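Side-chain contact in jacalin-type lectin domain-containing protein (Musa acuminata, PDB 7KMU), which probably binds mannose-containing glycans, as a mannose-specific member of the jacalin-related lectins: residues D38-T43 / A122-R127. Numbering follows the deposited sequence.
Sequences DAIEIT and AGFFGR. With EDO (1,2-ethanediol), chain F.
Phe124 reaches from strand 118-128 toward strand 37-46 and meets two isoleucines with its ring. The closer is Ile42, whose CG1 lies 3.9 Å from CD1 of Phe124; the two side chains run at a slant to one another. Ile40 arrives over one face of the ring, but more loosely, with its CD1 4.4 Å from Phe124 CE2. With CG1 anti to the backbone N (chi1 -172°) and the chain extended beyond it (chi2 165°), Ile40 brings this methyl over the ring. The two strands belong to different antiparallel sheets, so the contact joins them within the buried interior of the jacalin-like beta-prism; Trp18 and Val137, from the sheet of Phe124, pack on its ring, and Trp18 touches Ile40 too.

Glu41 and Thr43, pointing the other way, are polar and partly exposed. There a 1,2-ethanediol, probably from the crystallisation liquor, gives a hydrogen bond from its O1 to Glu41 OE1 (2.8 Å). The same O1 lies 2.7 Å from OG1 of Thr43, a pairing that is not settled; that OG1 is hydrogen-bonded to Thr52 OG1. Between the two segments the contact is wholly apolar, which implies that they meet here through dispersion and the exclusion of water, without directional bonds.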
ATOM      1  N   ASP B  38      -7.748  -5.115 -18.867  1.00  8.76           N
ATOM      2  CA  ASP B  38      -8.439  -4.240 -19.808  1.00  8.19           C
ATOM      3  C   ASP B  38      -9.388  -3.280 -19.120  1.00 10.98           C
ATOM      4  O   ASP B  38      -9.494  -2.121 -19.531  1.00  9.58           O
ATOM      5  CB  ASP B  38      -9.258  -5.088 -20.783  1.00  9.84           C
ATOM      6  CG  ASP B  38      -8.383  -5.911 -21.697  1.00 12.16           C
ATOM      7  OD1 ASP B  38      -8.022  -7.049 -21.308  1.00 12.63           O
ATOM      8  OD2 ASP B  38      -8.031  -5.410 -22.781  1.00 13.46           O
ATOM      9  N   ALA B  39     -10.114  -3.766 -18.108  1.00  8.35           N
ATOM     10  CA  ALA B  39     -11.133  -2.951 -17.472  1.00  8.75           C
ATOM     11  C   ALA B  39     -11.512  -3.427 -16.091  1.00 10.79           C
ATOM     12  O   ALA B  39     -11.340  -4.604 -15.740  1.00  9.46           O
ATOM     13  CB  ALA B  39     -12.384  -2.933 -18.360  1.00  9.78           C
ATOM     14  N   ILE B  40     -12.078  -2.504 -15.311  1.00  8.77           N
ATOM     15  CA  ILE B  40     -12.644  -2.796 -14.006  1.00  7.60           C
ATOM     16  C   ILE B  40     -13.970  -2.071 -13.945  1.00 10.86           C
ATOM     17  O   ILE B  40     -14.063  -0.900 -14.329  1.00 10.75           O
ATOM     18  CB  ILE B  40     -11.690  -2.492 -12.809  1.00  9.65           C
ATOM     19  CG1 ILE B  40     -12.281  -3.012 -11.467  1.00 10.62           C
ATOM     20  CG2 ILE B  40     -11.289  -0.996 -12.724  1.00 11.15           C
ATOM     21  CD1 ILE B  40     -11.283  -3.089 -10.265  1.00 14.15           C
ATOM     22  N   GLU B  41     -15.003  -2.786 -13.527  1.00  9.02           N
ATOM     23  CA  GLU B  41     -16.340  -2.226 -13.395  1.00  9.18           C
ATOM     24  C   GLU B  41     -16.809  -2.499 -11.977  1.00 11.64           C
ATOM     25  O   GLU B  41     -16.674  -3.622 -11.489  1.00 11.73           O
ATOM     26  CB  GLU B  41     -17.272  -2.868 -14.432  1.00 10.83           C
ATOM     27  CG  GLU B  41     -18.674  -2.300 -14.420  1.00 15.22           C
ATOM     28  CD  GLU B  41     -19.598  -3.038 -15.362  1.00 28.93           C
ATOM     29  OE1 GLU B  41     -20.328  -3.935 -14.888  1.00 25.18           O
ATOM     30  OE2 GLU B  41     -19.576  -2.737 -16.574  1.00 28.61           O
ATOM     31  N   ILE B  42     -17.313  -1.464 -11.282  1.00  8.74           N
ATOM     32  CA  ILE B  42     -17.739  -1.620  -9.894  1.00  7.89           C
ATOM     33  C   ILE B  42     -19.182  -1.197  -9.747  1.00  9.93           C
ATOM     34  O   ILE B  42     -19.565  -0.137 -10.252  1.00 10.32           O
ATOM     35  CB  ILE B  42     -16.842  -0.813  -8.891  1.00 10.47           C
ATOM     36  CG1 ILE B  42     -15.327  -1.051  -9.104  1.00 11.42           C
ATOM     37  CG2 ILE B  42     -17.221  -1.098  -7.441  1.00 11.29           C
ATOM     38  CD1 ILE B  42     -14.637   0.061  -9.912  1.00 13.89           C
ATOM     39  N   THR B  43     -19.975  -2.025  -9.065  1.00  9.08           N
ATOM     40  CA  THR B  43     -21.340  -1.675  -8.688  1.00  8.35           C
ATOM     41  C   THR B  43     -21.262  -1.420  -7.185  1.00 11.49           C
ATOM     42  O   THR B  43     -20.787  -2.269  -6.417  1.00 10.78           O
ATOM     43  CB  THR B  43     -22.345  -2.765  -9.059  1.00 12.19           C
ATOM     44  OG1 THR B  43     -22.403  -2.856 -10.479  1.00 14.91           O
ATOM     45  CG2 THR B  43     -23.758  -2.455  -8.533  1.00 13.63           C
ATOM     46  N   ALA B 122     -12.609   0.361   0.302  1.00  9.66           N
ATOM     47  CA  ALA B 122     -13.967   0.856   0.125  1.00 10.91           C
ATOM     48  C   ALA B 122     -14.240   1.566  -1.184  1.00 13.21           C
ATOM     49  O   ALA B 122     -15.303   2.165  -1.352  1.00 13.89           O
ATOM     50  CB  ALA B 122     -14.304   1.786   1.283  1.00 12.51           C
ATOM     51  N   GLY B 123     -13.310   1.492  -2.117  1.00  8.81           N
ATOM     52  CA  GLY B 123     -13.476   2.173  -3.391  1.00  8.90           C
ATOM     53  C   GLY B 123     -12.182   2.192  -4.162  1.00 10.11           C
ATOM     54  O   GLY B 123     -11.141   1.759  -3.656  1.00  9.18           O
ATOM     55  N   PHE B 124     -12.246   2.707  -5.384  1.00  7.66           N
ATOM     56  CA  PHE B 124     -11.105   2.692  -6.297  1.00  7.35           C
ATOM     57  C   PHE B 124     -10.955   4.003  -7.040  1.00 10.10           C
ATOM     58  O   PHE B 124     -11.925   4.752  -7.220  1.00  9.86           O
ATOM     59  CB  PHE B 124     -11.326   1.583  -7.365  1.00  8.58           C
ATOM     60  CG  PHE B 124     -11.364   0.181  -6.805  1.00  9.25           C
ATOM     61  CD1 PHE B 124     -12.560  -0.377  -6.371  1.00 11.32           C
ATOM     62  CD2 PHE B 124     -10.197  -0.561  -6.671  1.00 10.35           C
ATOM     63  CE1 PHE B 124     -12.588  -1.658  -5.799  1.00 11.64           C
ATOM     64  CE2 PHE B 124     -10.230  -1.855  -6.128  1.00 11.89           C
ATOM     65  CZ  PHE B 124     -11.426  -2.391  -5.695  1.00 10.74           C
ATOM     66  N   PHE B 125      -9.743   4.255  -7.512  1.00  7.16           N
ATOM     67  CA  PHE B 125      -9.441   5.367  -8.397  1.00  7.04           C
ATOM     68  C   PHE B 125      -8.260   4.934  -9.259  1.00  9.83           C
ATOM     69  O   PHE B 125      -7.654   3.898  -8.979  1.00  8.70           O
ATOM     70  CB  PHE B 125      -9.140   6.669  -7.613  1.00  7.84           C
ATOM     71  CG  PHE B 125      -7.906   6.620  -6.745  1.00  8.13           C
ATOM     72  CD1 PHE B 125      -7.929   5.987  -5.508  1.00  9.21           C
ATOM     73  CD2 PHE B 125      -6.729   7.241  -7.147  1.00  8.70           C
ATOM     74  CE1 PHE B 125      -6.787   5.952  -4.695  1.00  8.82           C
ATOM     75  CE2 PHE B 125      -5.590   7.206  -6.336  1.00 10.53           C
ATOM     76  CZ  PHE B 125      -5.629   6.556  -5.113  1.00  8.32           C
ATOM     77  N   GLY B 126      -7.937   5.696 -10.294  1.00  8.34           N
ATOM     78  CA  GLY B 126      -6.793   5.326 -11.126  1.00  7.67           C
ATOM     79  C   GLY B 126      -6.747   6.082 -12.425  1.00  9.86           C
ATOM     80  O   GLY B 126      -7.241   7.211 -12.499  1.00 10.02           O
ATOM     81  N   ARG B 127      -6.138   5.458 -13.436  1.00  7.57           N
ATOM     82  CA  ARG B 127      -6.031   6.004 -14.789  0.50  7.62           C
ATOM     83  C   ARG B 127      -6.453   4.905 -15.758  1.00 10.82           C
ATOM     84  O   ARG B 127      -6.218   3.726 -15.476  1.00  9.83           O
ATOM     85  CB  ARG B 127      -4.596   6.457 -15.082  0.50  8.87           C
ATOM     86  CG  ARG B 127      -4.089   7.564 -14.144  0.50  9.10           C
ATOM     87  CD  ARG B 127      -2.743   8.101 -14.587  0.50 12.49           C
ATOM     88  NE  ARG B 127      -2.851   8.929 -15.790  0.50 12.80           N
ATOM     89  CZ  ARG B 127      -2.942  10.257 -15.787  0.50 27.84           C
ATOM     90  NH1 ARG B 127      -2.942  10.928 -14.641  0.50 18.71           N
ATOM     91  NH2 ARG B 127      -3.017  10.924 -16.930  0.50 18.94           N
TER
HETATM   92  C1  EDO F 202     -19.841  -4.939 -11.394  1.00 22.24           C
HETATM   93  O1  EDO F 202     -20.622  -4.016 -12.097  1.00 25.25           O
HETATM   94  C2  EDO F 202     -20.252  -6.353 -11.847  1.00 26.26           C
HETATM   95  O2  EDO F 202     -21.574  -6.658 -11.416  1.00 29.76           O